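PDB 5EHK: lantibiotic dehydratase from Microbispora corallina, which probably uses glutamyl-tRNA to dehydrate serine and threonine residues of the precursor peptide during biosynthesis of the lantibiotic NAI-107. Local coordinates for residues 180-190 with 314-324; 171-180 with 356-367. One frame throughout, in Å; residues are numbered along the deposited sequence.

Contact 1 (180-190 with 314-324); sequences AVHRLERDRVL and EAMSSESAALV
Asp187 reaches across to Ser317 and Ser320 and makes the polar part of this contact, with a single oxygen, OD1, accepting three bonds. The backbone N of Ser317 comes in on the syn lone pair, 2.9 Å from Asp187 OD1 with a nearly straight N-H (164°). Ser320 OG gives its proton to Asp187 OD1 from the anti side, 19° out of the carboxylate plane, at 2.9 Å. A third, longer bond, 3.1 Å from Ser317 OG to Asp187 OD1, arrives almost in line with the C-O bond. CG of Asp187 stands opposite its own backbone N, which carries the carboxylate over to the other segment. Three donors on one oxygen fix the rotation of this buried group and would be expected to stabilise its charge. The other oxygen, OD2, faces the backbone N of Leu190 as N-cap of the short, weakly bonded helix 188-190, though the modelled distance is too short to trust in detail.

The apolar contacts lie on both flanks. On one, Leu323 lays its branched end over Arg183: CD2 sits 3.3 Å above the guanidinium plane, over its centre, a face presented by the bend of the arginine chain at chi3. Leu184 CD2 meets Leu323 CD2 at 4.1 Å and lies near Val324 CG2, while its side chain also touches Val298 and Val302 of helix 294-306. On the other flank Leu190 CB lies 3.7 Å from Met316 CB, the two side chains running side by side. Val189 CG2 rests on the backbone between Glu314 and Met316.

Helices 180-185 and 318-324 are thus a nearly antiparallel pair (crossing angle -157°), their axes 10.3 Å apart, bridged by side chains and tied by the Asp187 carboxylate to Ser317 and Ser320.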
loop_
_atom_site.group_PDB
_atom_site.type_symbol
_atom_site.label_atom_id
_atom_site.label_comp_id
_atom_site.label_asym_id
_atom_site.label_seq_id
_atom_site.Cartn_x
_atom_site.Cartn_y
_atom_site.Cartn_z
ATOM N N ALA A 180 26.752 27.606 -27.116
ATOM C CA ALA A 180 26.967 28.727 -28.019
ATOM C C ALA A 180 25.773 29.685 -28.070
ATOM O O ALA A 180 25.955 30.902 -28.148
ATOM C CB ALA A 180 27.314 28.226 -29.417
ATOM N N VAL A 181 24.560 29.138 -28.054
ATOM C CA VAL A 181 23.350 29.954 -28.125
ATOM C C VAL A 181 23.304 30.890 -26.924
ATOM O O VAL A 181 22.907 32.054 -27.038
ATOM C CB VAL A 181 22.069 29.073 -28.147
ATOM C CG1 VAL A 181 20.822 29.936 -28.136
ATOM C CG2 VAL A 181 22.065 28.132 -29.364
ATOM N N HIS A 182 23.748 30.372 -25.781
ATOM C CA HIS A 182 23.871 31.149 -24.549
ATOM C C HIS A 182 24.777 32.362 -24.744
ATOM O O HIS A 182 24.456 33.462 -24.293
ATOM C CB HIS A 182 24.451 30.274 -23.442
ATOM C CG HIS A 182 23.526 29.200 -22.972
ATOM N ND1 HIS A 182 23.927 28.190 -22.127
ATOM C CD2 HIS A 182 22.215 28.976 -23.237
ATOM C CE1 HIS A 182 22.904 27.389 -21.884
ATOM N NE2 HIS A 182 21.856 27.840 -22.551
ATOM N N ARG A 183 25.897 32.160 -25.436
ATOM C CA ARG A 183 26.871 33.225 -25.658
ATOM C C ARG A 183 26.275 34.258 -26.580
ATOM O O ARG A 183 26.513 35.450 -26.413
ATOM C CB ARG A 183 28.164 32.671 -26.251
ATOM C CG ARG A 183 29.070 31.953 -25.246
ATOM C CD ARG A 183 30.124 31.103 -25.948
ATOM N NE ARG A 183 30.965 31.870 -26.867
ATOM C CZ ARG A 183 31.721 31.326 -27.818
ATOM N NH1 ARG A 183 31.725 30.011 -27.997
ATOM N NH2 ARG A 183 32.455 32.097 -28.608
ATOM N N LEU A 184 25.479 33.804 -27.539
ATOM C CA LEU A 184 24.743 34.720 -28.389
ATOM C C LEU A 184 23.647 35.473 -27.596
ATOM O O LEU A 184 23.327 36.623 -27.920
ATOM C CB LEU A 184 24.128 33.953 -29.562
ATOM C CG LEU A 184 25.064 33.474 -30.679
ATOM C CD1 LEU A 184 24.276 33.080 -31.916
ATOM C CD2 LEU A 184 26.082 34.530 -31.026
ATOM N N GLU A 185 23.119 34.851 -26.534
ATOM C CA GLU A 185 22.003 35.421 -25.752
ATOM C C GLU A 185 22.453 36.560 -24.825
ATOM O O GLU A 185 21.644 37.378 -24.383
ATOM C CB GLU A 185 21.244 34.332 -24.957
ATOM C CG GLU A 185 20.186 33.539 -25.780
ATOM C CD GLU A 185 19.558 32.336 -25.031
ATOM O OE1 GLU A 185 20.142 31.845 -24.033
ATOM O OE2 GLU A 185 18.473 31.875 -25.460
ATOM N N ARG A 186 23.749 36.605 -24.537
ATOM C CA ARG A 186 24.326 37.665 -23.718
ATOM C C ARG A 186 24.602 38.925 -24.555
ATOM O O ARG A 186 24.771 40.018 -24.024
ATOM C CB ARG A 186 25.596 37.165 -23.037
ATOM C CG ARG A 186 25.368 36.023 -22.066
ATOM C CD ARG A 186 26.692 35.488 -21.539
ATOM N NE ARG A 186 27.594 36.568 -21.125
ATOM C CZ ARG A 186 28.775 36.388 -20.535
ATOM N NH1 ARG A 186 29.215 35.160 -20.266
ATOM N NH2 ARG A 186 29.519 37.442 -20.216
ATOM N N ASP A 187 24.657 38.763 -25.867
ATOM C CA ASP A 187 24.834 39.895 -26.769
ATOM C C ASP A 187 23.554 40.734 -26.838
ATOM O O ASP A 187 22.609 40.386 -27.562
ATOM C CB ASP A 187 25.236 39.372 -28.150
ATOM C CG ASP A 187 25.512 40.478 -29.159
ATOM O OD1 ASP A 187 26.616 40.455 -29.752
ATOM O OD2 ASP A 187 24.630 41.338 -29.389
ATOM N N ARG A 188 23.532 41.850 -26.109
ATOM C CA ARG A 188 22.322 42.670 -26.020
ATOM C C ARG A 188 21.910 43.258 -27.350
ATOM O O ARG A 188 20.736 43.591 -27.546
ATOM C CB ARG A 188 22.481 43.807 -25.022
ATOM C CG ARG A 188 22.867 43.387 -23.631
ATOM C CD ARG A 188 22.810 44.575 -22.710
ATOM N NE ARG A 188 23.217 44.213 -21.361
ATOM C CZ ARG A 188 23.221 45.056 -20.334
ATOM N NH1 ARG A 188 22.818 46.308 -20.509
ATOM N NH2 ARG A 188 23.606 44.643 -19.130
ATOM N N VAL A 189 22.871 43.399 -28.256
ATOM C CA VAL A 189 22.592 43.998 -29.557
ATOM C C VAL A 189 22.031 42.960 -30.524
ATOM O O VAL A 189 21.170 43.275 -31.362
ATOM C CB VAL A 189 23.817 44.824 -30.125
ATOM C CG1 VAL A 189 25.145 44.343 -29.543
ATOM C CG2 VAL A 189 23.833 44.849 -31.655
ATOM N N LEU A 190 22.506 41.723 -30.398
ATOM C CA LEU A 190 21.918 40.624 -31.163
ATOM C C LEU A 190 20.535 40.329 -30.591
ATOM O O LEU A 190 19.568 40.171 -31.338
ATOM C CB LEU A 190 22.810 39.376 -31.131
ATOM C CG LEU A 190 22.300 38.064 -31.751
ATOM C CD1 LEU A 190 21.929 38.228 -33.216
ATOM C CD2 LEU A 190 23.326 36.940 -31.580
ATOM N N GLU A 314 27.098 45.676 -37.565
ATOM C CA GLU A 314 26.673 46.264 -36.297
ATOM C C GLU A 314 25.534 45.459 -35.671
ATOM O O GLU A 314 25.366 45.468 -34.452
ATOM C CB GLU A 314 26.293 47.755 -36.449
ATOM C CG GLU A 314 24.937 48.082 -37.119
ATOM C CD GLU A 314 24.987 48.119 -38.642
ATOM O OE1 GLU A 314 23.940 48.389 -39.266
ATOM O OE2 GLU A 314 26.073 47.905 -39.217
ATOM N N ALA A 315 24.776 44.749 -36.507
ATOM C CA ALA A 315 23.749 43.826 -36.033
ATOM C C ALA A 315 24.500 42.674 -35.362
ATOM O O ALA A 315 24.981 41.771 -36.046
ATOM C CB ALA A 315 22.891 43.332 -37.187
ATOM N N MET A 316 24.592 42.745 -34.035
ATOM C CA MET A 316 25.397 41.885 -33.140
ATOM C C MET A 316 26.821 42.437 -33.042
ATOM O O MET A 316 27.298 43.125 -33.947
ATOM C CB MET A 316 25.452 40.405 -33.543
ATOM C CG MET A 316 26.772 40.005 -34.190
ATOM S SD MET A 316 26.856 38.303 -34.754
ATOM C CE MET A 316 25.892 38.441 -36.256
ATOM N N SER A 317 27.488 42.126 -31.934
ATOM C CA SER A 317 28.787 42.700 -31.609
ATOM C C SER A 317 29.906 42.116 -32.456
ATOM O O SER A 317 29.670 41.513 -33.504
ATOM C CB SER A 317 29.116 42.467 -30.136
ATOM O OG SER A 317 29.634 41.166 -29.934
ATOM N N SER A 318 31.135 42.304 -31.982
ATOM C CA SER A 318 32.312 41.800 -32.681
ATOM C C SER A 318 32.445 40.281 -32.582
ATOM O O SER A 318 32.071 39.567 -33.513
ATOM C CB SER A 318 33.598 42.507 -32.209
ATOM O OG SER A 318 33.686 42.611 -30.794
ATOM N N GLU A 319 32.943 39.786 -31.446
ATOM C CA GLU A 319 33.243 38.357 -31.314
ATOM C C GLU A 319 32.007 37.464 -31.365
ATOM O O GLU A 319 32.134 36.240 -31.366
ATOM C CB GLU A 319 34.046 38.047 -30.044
ATOM C CG GLU A 319 33.319 38.278 -28.737
ATOM C CD GLU A 319 33.245 39.733 -28.344
ATOM O OE1 GLU A 319 32.921 40.584 -29.204
ATOM O OE2 GLU A 319 33.512 40.024 -27.160
ATOM N N SER A 320 30.819 38.064 -31.370
ATOM C CA SER A 320 29.601 37.297 -31.593
ATOM C C SER A 320 29.584 36.805 -33.041
ATOM O O SER A 320 29.315 35.626 -33.305
ATOM C CB SER A 320 28.343 38.097 -31.227
ATOM O OG SER A 320 28.053 37.990 -29.832
ATOM N N ALA A 321 29.912 37.693 -33.977
ATOM C CA ALA A 321 30.011 37.298 -35.388
ATOM C C ALA A 321 31.224 36.392 -35.605
ATOM O O ALA A 321 31.307 35.692 -36.612
ATOM C CB ALA A 321 30.061 38.526 -36.317
ATOM N N ALA A 322 32.155 36.406 -34.652
ATOM C CA ALA A 322 33.273 35.471 -34.664
ATOM C C ALA A 322 32.725 34.080 -34.366
ATOM O O ALA A 322 32.986 33.125 -35.103
ATOM C CB ALA A 322 34.318 35.867 -33.639
ATOM N N LEU A 323 31.940 33.989 -33.290
ATOM C CA LEU A 323 31.250 32.759 -32.895
ATOM C C LEU A 323 30.321 32.300 -33.997
ATOM O O LEU A 323 30.205 31.098 -34.252
ATOM C CB LEU A 323 30.412 32.989 -31.636
ATOM C CG LEU A 323 29.643 31.792 -31.059
ATOM C CD1 LEU A 323 30.507 30.546 -31.010
ATOM C CD2 LEU A 323 29.087 32.102 -29.684
ATOM N N VAL A 324 29.650 33.255 -34.639
ATOM C CA VAL A 324 28.736 32.927 -35.724
ATOM C C VAL A 324 29.473 32.245 -36.861
ATOM O O VAL A 324 29.062 31.187 -37.328
ATOM C CB VAL A 324 27.962 34.170 -36.223
ATOM C CG1 VAL A 324 27.336 33.923 -37.587
ATOM C CG2 VAL A 324 26.881 34.544 -35.222
#

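Contact 2 (171-180 with 356-367); sequences RADMEWLLSA and TRRVHPHDTPLH
Trp176 lies at the apolar centre, with Pro365 CB over one face of its indole, a CH-pi contact 3.8 Å from the centroid of the five-membered ring. Thr356 CG2 lies over the rim of that same face, and Val359 CG1 packs 3.6 Å from Trp176 CZ2. The ring reaches from helix 174-180 toward the C-terminal end of the helix ending at Val359 because CG points away from the backbone N (chi1 179°).

There its NE1 hydrogen is shared by two carbonyls. His360 O, 3.0 Å from Trp176 NE1, receives it on a lone pair and in the indole plane; Thr356 O, at 3.3 Å, is met from above its carbonyl plane while also accepting His360 N.

At the polar edge, Asp173 caps the tryptophan's helix, OD2 accepting Trp176 N at 2.9 Å. CE1 at the edge of the His362 ring is turned to that oxygen, the two side chains crossing at about a right angle; Asp173 OD1 is hydrogen-bonded to Asn581. Backbone bonds continue the join: Asp173 N to Pro365 O, then both bonds of the antiparallel pair Arg171 and His367.

A buried indole whose nitrogen serves two carbonyls at a helix end implies a set orientation, with the apolar ring and its polar N-H both accommodated.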
loop_
_atom_site.group_PDB
_atom_site.type_symbol
_atom_site.label_atom_id
_atom_site.label_comp_id
_atom_site.label_asym_id
_atom_site.label_seq_id
_atom_site.Cartn_x
_atom_site.Cartn_y
_atom_site.Cartn_z
ATOM N N ARG A 171 24.738 16.285 -37.286
ATOM C CA ARG A 171 24.207 17.493 -36.673
ATOM C C ARG A 171 24.891 17.815 -35.364
ATOM O O ARG A 171 25.536 16.965 -34.746
ATOM C CB ARG A 171 22.697 17.384 -36.456
ATOM C CG ARG A 171 21.883 17.516 -37.723
ATOM C CD ARG A 171 20.453 17.075 -37.508
ATOM N NE ARG A 171 19.614 17.420 -38.652
ATOM C CZ ARG A 171 18.329 17.095 -38.766
ATOM N NH1 ARG A 171 17.740 16.394 -37.803
ATOM N NH2 ARG A 171 17.636 17.463 -39.841
ATOM N N ALA A 172 24.755 19.069 -34.965
ATOM C CA ALA A 172 25.321 19.554 -33.726
ATOM C C ALA A 172 24.586 18.920 -32.566
ATOM O O ALA A 172 23.373 18.808 -32.601
ATOM C CB ALA A 172 25.196 21.065 -33.672
ATOM N N ASP A 173 25.326 18.471 -31.558
ATOM C CA ASP A 173 24.742 17.974 -30.314
ATOM C C ASP A 173 24.076 19.135 -29.591
ATOM O O ASP A 173 24.670 20.210 -29.481
ATOM C CB ASP A 173 25.829 17.335 -29.452
ATOM C CG ASP A 173 25.425 17.164 -28.000
ATOM O OD1 ASP A 173 24.671 16.216 -27.682
ATOM O OD2 ASP A 173 25.924 17.939 -27.157
ATOM N N MET A 174 22.844 18.932 -29.116
ATOM C CA MET A 174 22.064 20.026 -28.522
ATOM C C MET A 174 22.745 20.672 -27.323
ATOM O O MET A 174 22.722 21.891 -27.172
ATOM C CB MET A 174 20.659 19.572 -28.143
ATOM C CG MET A 174 19.709 19.518 -29.306
ATOM S SD MET A 174 19.445 21.179 -29.967
ATOM C CE MET A 174 18.843 22.014 -28.513
ATOM N N GLU A 175 23.338 19.846 -26.472
ATOM C CA GLU A 175 24.056 20.347 -25.324
ATOM C C GLU A 175 25.185 21.247 -25.805
ATOM O O GLU A 175 25.390 22.339 -25.278
ATOM C CB GLU A 175 24.586 19.182 -24.492
ATOM C CG GLU A 175 24.882 19.551 -23.063
ATOM C CD GLU A 175 24.865 18.353 -22.136
ATOM O OE1 GLU A 175 24.149 17.383 -22.455
ATOM O OE2 GLU A 175 25.534 18.390 -21.078
ATOM N N TRP A 176 25.893 20.797 -26.838
ATOM C CA TRP A 176 26.971 21.576 -27.444
ATOM C C TRP A 176 26.447 22.890 -28.036
ATOM O O TRP A 176 26.946 23.965 -27.715
ATOM C CB TRP A 176 27.735 20.736 -28.491
ATOM C CG TRP A 176 28.854 21.478 -29.187
ATOM C CD1 TRP A 176 30.125 21.677 -28.720
ATOM C CD2 TRP A 176 28.791 22.133 -30.461
ATOM N NE1 TRP A 176 30.854 22.407 -29.628
ATOM C CE2 TRP A 176 30.055 22.703 -30.701
ATOM C CE3 TRP A 176 27.790 22.288 -31.420
ATOM C CZ2 TRP A 176 30.342 23.415 -31.861
ATOM C CZ3 TRP A 176 28.076 22.998 -32.565
ATOM C CH2 TRP A 176 29.343 23.549 -32.781
ATOM N N LEU A 177 25.446 22.797 -28.902
ATOM C CA LEU A 177 24.894 23.983 -29.545
ATOM C C LEU A 177 24.352 25.000 -28.547
ATOM O O LEU A 177 24.484 26.206 -28.750
ATOM C CB LEU A 177 23.799 23.607 -30.540
ATOM C CG LEU A 177 23.175 24.814 -31.236
ATOM C CD1 LEU A 177 24.238 25.555 -32.032
ATOM C CD2 LEU A 177 22.009 24.384 -32.131
ATOM N N LEU A 178 23.748 24.519 -27.466
ATOM C CA LEU A 178 23.179 25.425 -26.479
ATOM C C LEU A 178 24.243 26.270 -25.765
ATOM O O LEU A 178 24.000 27.440 -25.467
ATOM C CB LEU A 178 22.268 24.676 -25.490
ATOM C CG LEU A 178 20.900 24.290 -26.079
ATOM C CD1 LEU A 178 20.184 23.251 -25.230
ATOM C CD2 LEU A 178 20.018 25.511 -26.317
ATOM N N SER A 179 25.423 25.703 -25.524
ATOM C CA SER A 179 26.540 26.489 -24.978
ATOM C C SER A 179 26.831 27.744 -25.799
ATOM O O SER A 179 27.119 28.811 -25.246
ATOM C CB SER A 179 27.808 25.650 -24.803
ATOM O OG SER A 179 27.698 24.817 -23.659
ATOM N N ALA A 180 26.752 27.606 -27.116
ATOM C CA ALA A 180 26.967 28.727 -28.019
ATOM C C ALA A 180 25.773 29.685 -28.070
ATOM O O ALA A 180 25.955 30.902 -28.148
ATOM C CB ALA A 180 27.314 28.226 -29.417
ATOM N N THR A 356 34.360 22.184 -34.292
ATOM C CA THR A 356 33.458 22.322 -33.161
ATOM C C THR A 356 34.209 22.631 -31.870
ATOM O O THR A 356 33.684 23.308 -30.995
ATOM C CB THR A 356 32.599 21.038 -32.947
ATOM O OG1 THR A 356 33.421 19.967 -32.453
ATOM C CG2 THR A 356 31.913 20.609 -34.247
ATOM N N ARG A 357 35.425 22.112 -31.743
ATOM C CA ARG A 357 36.249 22.343 -30.555
ATOM C C ARG A 357 36.710 23.794 -30.463
ATOM O O ARG A 357 37.029 24.290 -29.372
ATOM C CB ARG A 357 37.469 21.410 -30.529
ATOM C CG ARG A 357 37.139 19.947 -30.304
ATOM C CD ARG A 357 38.394 19.114 -30.102
ATOM N NE ARG A 357 39.144 19.535 -28.921
ATOM C CZ ARG A 357 38.876 19.142 -27.675
ATOM N NH1 ARG A 357 37.873 18.302 -27.435
ATOM N NH2 ARG A 357 39.614 19.584 -26.663
ATOM N N ARG A 358 36.779 24.457 -31.616
ATOM C CA ARG A 358 37.143 25.868 -31.651
ATOM C C ARG A 358 36.040 26.682 -30.991
ATOM O O ARG A 358 36.294 27.521 -30.123
ATOM C CB ARG A 358 37.397 26.335 -33.088
ATOM C CG ARG A 358 38.885 26.542 -33.398
ATOM C CD ARG A 358 39.126 26.786 -34.875
ATOM N NE ARG A 358 39.086 25.557 -35.660
ATOM C CZ ARG A 358 38.569 25.471 -36.884
ATOM N NH1 ARG A 358 38.041 26.549 -37.458
ATOM N NH2 ARG A 358 38.572 24.306 -37.529
ATOM N N VAL A 359 34.810 26.397 -31.405
ATOM C CA VAL A 359 33.625 26.985 -30.811
ATOM C C VAL A 359 33.589 26.699 -29.327
ATOM O O VAL A 359 33.421 27.608 -28.520
ATOM C CB VAL A 359 32.368 26.370 -31.433
ATOM C CG1 VAL A 359 31.132 26.702 -30.607
ATOM C CG2 VAL A 359 32.220 26.832 -32.873
ATOM N N HIS A 360 33.796 25.437 -28.976
ATOM C CA HIS A 360 33.824 24.995 -27.581
ATOM C C HIS A 360 34.173 23.511 -27.534
ATOM O O HIS A 360 33.535 22.696 -28.211
ATOM C CB HIS A 360 32.457 25.203 -26.912
ATOM C CG HIS A 360 32.380 24.667 -25.515
ATOM N ND1 HIS A 360 33.249 25.060 -24.518
ATOM C CD2 HIS A 360 31.556 23.746 -24.957
ATOM C CE1 HIS A 360 32.952 24.416 -23.401
ATOM N NE2 HIS A 360 31.933 23.610 -23.640
ATOM N N PRO A 361 35.183 23.151 -26.727
ATOM C CA PRO A 361 35.605 21.750 -26.642
ATOM C C PRO A 361 34.581 20.911 -25.894
ATOM O O PRO A 361 34.392 21.127 -24.702
ATOM C CB PRO A 361 36.918 21.829 -25.851
ATOM C CG PRO A 361 36.825 23.109 -25.077
ATOM C CD PRO A 361 36.055 24.047 -25.948
ATOM N N HIS A 362 33.924 19.983 -26.587
ATOM C CA HIS A 362 32.967 19.084 -25.940
ATOM C C HIS A 362 33.245 17.615 -26.234
ATOM O O HIS A 362 33.634 17.268 -27.350
ATOM C CB HIS A 362 31.536 19.418 -26.366
ATOM C CG HIS A 362 30.488 18.780 -25.503
ATOM N ND1 HIS A 362 29.349 18.202 -26.019
ATOM C CD2 HIS A 362 30.406 18.646 -24.157
ATOM C CE1 HIS A 362 28.612 17.734 -25.026
ATOM N NE2 HIS A 362 29.231 17.993 -23.888
ATOM N N ASP A 363 33.005 16.757 -25.243
ATOM C CA ASP A 363 33.241 15.321 -25.387
ATOM C C ASP A 363 32.481 14.675 -26.552
ATOM O O ASP A 363 33.017 13.804 -27.250
ATOM C CB ASP A 363 32.858 14.585 -24.103
ATOM C CG ASP A 363 33.927 14.669 -23.042
ATOM O OD1 ASP A 363 34.985 15.283 -23.310
ATOM O OD2 ASP A 363 33.717 14.099 -21.946
ATOM N N THR A 364 31.233 15.091 -26.747
ATOM C CA THR A 364 30.387 14.521 -27.785
ATOM C C THR A 364 29.539 15.596 -28.437
ATOM O O THR A 364 28.370 15.727 -28.114
ATOM C CB THR A 364 29.426 13.487 -27.195
ATOM O OG1 THR A 364 28.953 13.971 -25.938
ATOM C CG2 THR A 364 30.114 12.155 -26.982
ATOM N N PRO A 365 30.126 16.373 -29.355
ATOM C CA PRO A 365 29.467 17.522 -29.982
ATOM C C PRO A 365 28.731 17.132 -31.261
ATOM O O PRO A 365 28.183 18.010 -31.940
ATOM C CB PRO A 365 30.641 18.414 -30.346
ATOM C CG PRO A 365 31.691 17.433 -30.723
ATOM C CD PRO A 365 31.533 16.266 -29.779
ATOM N N LEU A 366 28.730 15.848 -31.609
ATOM C CA LEU A 366 28.029 15.426 -32.823
ATOM C C LEU A 366 26.983 14.349 -32.569
ATOM O O LEU A 366 27.121 13.501 -31.687
ATOM C CB LEU A 366 29.009 14.905 -33.892
ATOM C CG LEU A 366 30.185 15.719 -34.414
ATOM C CD1 LEU A 366 30.922 14.858 -35.410
ATOM C CD2 LEU A 366 29.721 16.990 -35.071
ATOM N N HIS A 367 25.939 14.393 -33.375
ATOM C CA HIS A 367 24.950 13.333 -33.411
ATOM C C HIS A 367 24.821 12.845 -34.849
ATOM O O HIS A 367 24.611 13.640 -35.774
ATOM C CB HIS A 367 23.594 13.796 -32.853
ATOM C CG HIS A 367 22.536 12.738 -32.917
ATOM N ND1 HIS A 367 22.422 11.741 -31.969
ATOM C CD2 HIS A 367 21.559 12.506 -33.829
ATOM C CE1 HIS A 367 21.415 10.947 -32.293
ATOM N NE2 HIS A 367 20.873 11.389 -33.417
#

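In the fold
Both contacts use helix 174-185, sharing Ala180, and their centres are about 17 Å apart: contact 2 holds its N-terminal end and the strand before it, contact 1 its C-terminal end and the turn beyond. The partners are consecutive, helix 318-339 in contact 1 and helix 346-359 in contact 2. They meet where Arg183 NH1 lies 3.0 Å from Val359 O, at best a weak bond, and Leu323 CD1 packs on Val359 CG1 (3.9 Å); Trp176 also touches Leu327 of helix 318-339. The helices are thereby joined to the antiparallel pairing of strands 167-172 and 366-379, in the N-terminal lantibiotic dehydratase region, with contact centres about 40 and 33 Å from the chain's centre.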